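Long-range contact in putative methyltransferase protein (Bacteroides fragilis, PDB 5BP9), which probably transfers methyl groups from S-adenosylmethionine to an acceptor and binds the product S-adenosylhomocysteine: residues Ala45-His59 with Ile131-Gly143. Residues are numbered along the deposited sequence; the frame is centred on the assembly and turned at random.
With SAH (S-adenosyl-L-homocysteine), chain D.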
loop_
_atom_site.group_PDB
_atom_site.type_symbol
_atom_site.label_atom_id
_atom_site.label_comp_id
_atom_site.label_asym_id
_atom_site.label_seq_id
_atom_site.Cartn_x
_atom_site.Cartn_y
_atom_site.Cartn_z
ATOM N N ALA A 45 -14.984 7.253 9.970
ATOM C CA ALA A 45 -14.449 6.569 11.153
ATOM C C ALA A 45 -15.329 5.399 11.598
ATOM O O ALA A 45 -14.817 4.382 12.070
ATOM C CB ALA A 45 -14.262 7.556 12.295
ATOM N N GLU A 46 -16.635 5.536 11.411
ATOM C CA GLU A 46 -17.591 4.489 11.757
ATOM C C GLU A 46 -17.513 3.253 10.853
ATOM O O GLU A 46 -18.077 2.217 11.195
ATOM C CB GLU A 46 -19.033 5.047 11.768
ATOM C CG GLU A 46 -19.539 5.626 10.441
ATOM C CD GLU A 46 -19.395 7.145 10.296
ATOM O OE1 GLU A 46 -20.237 7.733 9.564
ATOM O OE2 GLU A 46 -18.436 7.742 10.870
ATOM N N LYS A 47 -16.818 3.375 9.708
ATOM C CA LYS A 47 -16.614 2.263 8.772
ATOM C C LYS A 47 -15.106 2.113 8.484
ATOM O O LYS A 47 -14.697 1.817 7.350
ATOM C CB LYS A 47 -17.424 2.454 7.476
ATOM C CG LYS A 47 -18.927 2.515 7.686
ATOM C CD LYS A 47 -19.660 2.817 6.387
ATOM C CE LYS A 47 -21.158 2.916 6.637
ATOM N NZ LYS A 47 -21.922 3.477 5.492
ATOM N N ASP A 48 -14.289 2.271 9.530
ATOM C CA ASP A 48 -12.824 2.222 9.417
ATOM C C ASP A 48 -12.279 1.143 10.355
ATOM O O ASP A 48 -11.700 1.440 11.424
ATOM C CB ASP A 48 -12.218 3.589 9.746
ATOM C CG ASP A 48 -10.703 3.601 9.668
ATOM O OD1 ASP A 48 -10.087 2.631 9.110
ATOM O OD2 ASP A 48 -10.136 4.577 10.202
ATOM N N PRO A 49 -12.454 -0.124 9.967
ATOM C CA PRO A 49 -12.043 -1.206 10.890
ATOM C C PRO A 49 -10.537 -1.284 11.164
ATOM O O PRO A 49 -10.151 -1.519 12.307
ATOM C CB PRO A 49 -12.526 -2.474 10.171
ATOM C CG PRO A 49 -12.615 -2.051 8.718
ATOM C CD PRO A 49 -13.101 -0.650 8.747
HETATM N N MSE A 50 -9.701 -1.098 10.120
HETATM C CA MSE A 50 -8.250 -1.176 10.347
HETATM C C MSE A 50 -7.779 -0.013 11.209
HETATM O O MSE A 50 -6.972 -0.210 12.142
HETATM C CB MSE A 50 -7.487 -1.280 9.040
HETATM C CG MSE A 50 -5.983 -1.372 9.241
HETATM SE SE MSE A 50 -5.009 -1.568 7.546
HETATM C CE MSE A 50 -4.944 -3.513 7.467
ATOM N N GLY A 51 -8.257 1.194 10.927
ATOM C CA GLY A 51 -7.946 2.345 11.776
ATOM C C GLY A 51 -8.383 2.137 13.213
ATOM O O GLY A 51 -7.668 2.477 14.163
ATOM N N ALA A 52 -9.574 1.573 13.399
ATOM C CA ALA A 52 -10.070 1.335 14.757
ATOM C C ALA A 52 -9.179 0.342 15.509
ATOM O O ALA A 52 -8.949 0.506 16.710
ATOM C CB ALA A 52 -11.489 0.831 14.683
ATOM N N ALA A 53 -8.700 -0.698 14.817
ATOM C CA ALA A 53 -7.775 -1.670 15.420
ATOM C C ALA A 53 -6.470 -1.029 15.859
ATOM O O ALA A 53 -5.996 -1.239 17.004
ATOM C CB ALA A 53 -7.485 -2.791 14.461
ATOM N N ILE A 54 -5.918 -0.227 14.951
ATOM C CA ILE A 54 -4.682 0.524 15.174
ATOM C C ILE A 54 -4.858 1.476 16.354
ATOM O O ILE A 54 -3.960 1.555 17.217
ATOM C CB ILE A 54 -4.254 1.278 13.863
ATOM C CG1 ILE A 54 -3.706 0.260 12.855
ATOM C CG2 ILE A 54 -3.215 2.391 14.120
ATOM C CD1 ILE A 54 -3.556 0.784 11.433
ATOM N N ALA A 55 -5.978 2.196 16.396
ATOM C CA ALA A 55 -6.245 3.142 17.495
ATOM C C ALA A 55 -6.411 2.446 18.842
ATOM O O ALA A 55 -5.846 2.899 19.853
ATOM C CB ALA A 55 -7.445 4.011 17.158
ATOM N N ASP A 56 -7.106 1.313 18.871
ATOM C CA ASP A 56 -7.196 0.542 20.117
ATOM C C ASP A 56 -5.823 0.151 20.636
ATOM O O ASP A 56 -5.521 0.322 21.831
ATOM C CB ASP A 56 -8.031 -0.717 19.920
ATOM C CG ASP A 56 -9.403 -0.608 20.463
ATOM O OD1 ASP A 56 -9.826 0.486 20.917
ATOM O OD2 ASP A 56 -10.074 -1.661 20.413
ATOM N N PHE A 57 -4.987 -0.376 19.748
ATOM C CA PHE A 57 -3.663 -0.826 20.139
ATOM C C PHE A 57 -2.777 0.342 20.588
ATOM O O PHE A 57 -2.016 0.232 21.565
ATOM C CB PHE A 57 -2.980 -1.578 19.000
ATOM C CG PHE A 57 -1.732 -2.302 19.425
ATOM C CD1 PHE A 57 -1.814 -3.539 20.052
ATOM C CD2 PHE A 57 -0.478 -1.737 19.219
ATOM C CE1 PHE A 57 -0.671 -4.206 20.455
ATOM C CE2 PHE A 57 0.666 -2.403 19.616
ATOM C CZ PHE A 57 0.569 -3.640 20.233
ATOM N N TYR A 58 -2.867 1.462 19.882
ATOM C CA TYR A 58 -2.070 2.615 20.249
ATOM C C TYR A 58 -2.489 3.153 21.630
ATOM O O TYR A 58 -1.636 3.452 22.479
ATOM C CB TYR A 58 -2.180 3.737 19.197
ATOM C CG TYR A 58 -1.420 4.954 19.685
ATOM C CD1 TYR A 58 -0.026 4.951 19.697
ATOM C CD2 TYR A 58 -2.082 6.028 20.216
ATOM C CE1 TYR A 58 0.688 6.025 20.204
ATOM C CE2 TYR A 58 -1.382 7.123 20.736
ATOM C CZ TYR A 58 -0.012 7.112 20.716
ATOM O OH TYR A 58 0.676 8.178 21.216
ATOM N N HIS A 59 -3.788 3.322 21.835
ATOM C CA HIS A 59 -4.271 3.932 23.073
ATOM C C HIS A 59 -4.207 2.960 24.248
ATOM O O HIS A 59 -3.936 3.397 25.368
ATOM C CB HIS A 59 -5.679 4.508 22.894
ATOM C CG HIS A 59 -5.743 5.680 21.960
ATOM N ND1 HIS A 59 -5.180 6.904 22.263
ATOM C CD2 HIS A 59 -6.338 5.829 20.751
ATOM C CE1 HIS A 59 -5.397 7.745 21.265
ATOM N NE2 HIS A 59 -6.092 7.113 20.330
ATOM N N ILE A 131 -6.259 7.108 3.711
ATOM C CA ILE A 131 -7.689 7.461 3.709
ATOM C C ILE A 131 -8.391 7.175 5.044
ATOM O O ILE A 131 -9.524 7.601 5.228
ATOM C CB ILE A 131 -8.455 6.763 2.570
ATOM C CG1 ILE A 131 -8.331 5.236 2.669
ATOM C CG2 ILE A 131 -7.975 7.299 1.215
ATOM C CD1 ILE A 131 -9.190 4.462 1.678
ATOM N N SER A 132 -7.722 6.452 5.946
ATOM C CA SER A 132 -8.277 6.054 7.248
ATOM C C SER A 132 -8.105 7.196 8.259
ATOM O O SER A 132 -6.963 7.541 8.583
ATOM C CB SER A 132 -7.569 4.815 7.778
ATOM O OG SER A 132 -7.809 4.641 9.167
ATOM N N PRO A 133 -9.212 7.718 8.822
ATOM C CA PRO A 133 -9.028 8.845 9.749
ATOM C C PRO A 133 -8.358 8.443 11.045
ATOM O O PRO A 133 -7.536 9.206 11.582
ATOM C CB PRO A 133 -10.448 9.351 9.995
ATOM C CG PRO A 133 -11.313 8.176 9.699
ATOM C CD PRO A 133 -10.632 7.428 8.599
ATOM N N LEU A 134 -8.668 7.254 11.542
ATOM C CA LEU A 134 -8.104 6.792 12.796
ATOM C C LEU A 134 -6.618 6.422 12.644
ATOM O O LEU A 134 -5.831 6.582 13.591
ATOM C CB LEU A 134 -8.937 5.635 13.366
ATOM C CG LEU A 134 -10.322 6.036 13.877
ATOM C CD1 LEU A 134 -11.235 4.838 14.072
ATOM C CD2 LEU A 134 -10.191 6.844 15.160
ATOM N N SER A 135 -6.217 5.943 11.461
ATOM C CA SER A 135 -4.812 5.688 11.185
ATOM C C SER A 135 -4.020 6.985 11.192
ATOM O O SER A 135 -2.947 7.045 11.788
ATOM C CB SER A 135 -4.638 4.955 9.865
ATOM O OG SER A 135 -5.277 3.682 9.890
ATOM N N VAL A 136 -4.557 8.016 10.555
ATOM C CA VAL A 136 -3.904 9.327 10.550
ATOM C C VAL A 136 -3.788 9.912 11.965
ATOM O O VAL A 136 -2.716 10.459 12.322
ATOM C CB VAL A 136 -4.581 10.278 9.542
ATOM C CG1 VAL A 136 -4.085 11.716 9.682
ATOM C CG2 VAL A 136 -4.397 9.758 8.114
ATOM N N GLU A 137 -4.838 9.734 12.783
ATOM C CA GLU A 137 -4.805 10.134 14.206
ATOM C C GLU A 137 -3.615 9.522 14.897
ATOM O O GLU A 137 -2.838 10.212 15.537
ATOM C CB GLU A 137 -6.080 9.663 14.956
ATOM C CG GLU A 137 -5.991 9.578 16.490
ATOM C CD GLU A 137 -7.303 9.167 17.146
ATOM O OE1 GLU A 137 -7.249 8.282 18.037
ATOM O OE2 GLU A 137 -8.359 9.729 16.748
ATOM N N VAL A 138 -3.501 8.208 14.782
ATOM C CA VAL A 138 -2.428 7.468 15.420
ATOM C C VAL A 138 -1.064 7.900 14.930
ATOM O O VAL A 138 -0.167 8.110 15.745
ATOM C CB VAL A 138 -2.641 5.941 15.296
ATOM C CG1 VAL A 138 -1.394 5.129 15.690
ATOM C CG2 VAL A 138 -3.845 5.543 16.145
HETATM N N MSE A 139 -0.898 8.034 13.617
HETATM C CA MSE A 139 0.354 8.524 13.074
HETATM C C MSE A 139 0.761 9.830 13.713
HETATM O O MSE A 139 1.934 10.000 14.082
HETATM C CB MSE A 139 0.321 8.729 11.546
HETATM C CG MSE A 139 0.312 7.372 10.867
HETATM SE SE MSE A 139 0.773 7.554 8.976
HETATM C CE MSE A 139 -1.075 7.662 8.370
ATOM N N LYS A 140 -0.181 10.765 13.834
ATOM C CA LYS A 140 0.164 12.072 14.412
ATOM C C LYS A 140 0.618 11.940 15.857
ATOM O O LYS A 140 1.648 12.514 16.280
ATOM C CB LYS A 140 -1.010 13.033 14.282
ATOM C CG LYS A 140 -1.329 13.451 12.862
ATOM C CD LYS A 140 -2.525 14.368 12.797
ATOM C CE LYS A 140 -2.847 14.885 11.411
ATOM N NZ LYS A 140 -1.778 15.727 10.816
ATOM N N LEU A 141 -0.114 11.156 16.611
ATOM C CA LEU A 141 0.192 10.961 18.028
ATOM C C LEU A 141 1.481 10.195 18.269
ATOM O O LEU A 141 2.161 10.434 19.291
ATOM C CB LEU A 141 -1.012 10.332 18.752
ATOM C CG LEU A 141 -2.313 11.141 18.730
ATOM C CD1 LEU A 141 -3.452 10.351 19.367
ATOM C CD2 LEU A 141 -2.150 12.487 19.417
ATOM N N ARG A 142 1.864 9.344 17.318
ATOM C CA ARG A 142 3.161 8.624 17.366
ATOM C C ARG A 142 4.365 9.468 16.950
ATOM O O ARG A 142 5.524 9.030 17.093
ATOM C CB ARG A 142 3.136 7.372 16.506
ATOM C CG ARG A 142 2.186 6.316 17.006
ATOM C CD ARG A 142 2.257 5.073 16.123
ATOM N NE ARG A 142 3.418 4.253 16.454
ATOM C CZ ARG A 142 3.946 3.295 15.695
ATOM N NH1 ARG A 142 3.463 3.003 14.495
ATOM N NH2 ARG A 142 4.997 2.619 16.150
ATOM N N GLY A 143 4.116 10.653 16.398
ATOM C CA GLY A 143 5.166 11.582 16.033
ATOM C C GLY A 143 5.525 11.633 14.562
ATOM O O GLY A 143 6.621 12.122 14.210
HETATM N N SAH D . 1.608 0.611 4.475
HETATM C CA SAH D . 0.973 0.112 5.756
HETATM C CB SAH D . -0.509 -0.270 5.618
HETATM C CG SAH D . -0.850 -1.247 4.492
HETATM S SD SAH D . -2.597 -1.524 4.416
HETATM C C SAH D . 1.725 -1.075 6.291
HETATM O O SAH D . 2.654 -1.571 5.663
HETATM O OXT SAH D . 1.453 -1.597 7.371
HETATM C "C5'" SAH D . -3.088 -0.422 3.115
HETATM C "C4'" SAH D . -3.341 0.997 3.609
HETATM O "O4'" SAH D . -3.645 1.821 2.463
HETATM C "C3'" SAH D . -4.510 1.182 4.574
HETATM O "O3'" SAH D . -4.071 1.910 5.744
HETATM C "C2'" SAH D . -5.554 1.937 3.758
HETATM O "O2'" SAH D . -6.449 2.741 4.501
HETATM C "C1'" SAH D . -4.700 2.734 2.799
HETATM N N9 SAH D . -5.323 3.176 1.542
HETATM C C8 SAH D . -6.152 2.462 0.762
HETATM N N7 SAH D . -6.511 3.065 -0.330
HETATM C C5 SAH D . -5.843 4.272 -0.280
HETATM C C6 SAH D . -5.795 5.382 -1.135
HETATM N N6 SAH D . -6.466 5.441 -2.299
HETATM N N1 SAH D . -5.022 6.444 -0.775
HETATM C C2 SAH D . -4.353 6.388 0.397
HETATM N N3 SAH D . -4.328 5.377 1.283
HETATM C C4 SAH D . -5.104 4.343 0.898
HETATM O O HOH W 1 3.368 8.109 21.149
#
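Helices 49-59 and 133-142 run side by side in nearly the same direction, 30° between their axes, and come nearest where the CA atoms of Gly51 and Leu134 lie 4.6 Å apart. Gly51 suits this spot because it has no side chain to hold the backbones apart, and CB of Leu134 rests on its carbonyl O. The N-caps of the two helices are bonded to each other. Asp48 caps the first, its OD1 accepting from Gly51 N, while its OD2 takes a short 2.5 Å bond from Ser132 OG on the syn side of the carboxylate and a weak one from Leu134 N. Ser132 caps the second helix, its OG accepting from Ser135 N, so one carboxylate ties both helix starts together; their dipoles would probably favour its negative charge.

Farther along, packing becomes apolar. Branched Val138 wedges its CG1 against Ile54 CG2 at 3.6 Å, and Val138 CG2 lies over Ala55, small enough for close approach. With CG anti to its backbone N (chi1 175°), Tyr58 reaches along the second helix, CE1 meeting Arg142 CG at 3.5 Å, and a water links its OH to Leu141 O. His59 NE2 donates in its ring plane to Glu137 OE1, 2.8 Å and nearly straight at 169°.

Next to the capped ends, Ile131 lays CG1, CG2 and CD1 over one face of the adenine, and SE of Met50, present as selenomethionine, lies 4.0 Å from SAH SD. Helix 133-142 follows strand 125-130 of the Rossmann-like methyltransferase fold; helix 49-59, from the N-terminal region, packs beside it at the cofactor pocket.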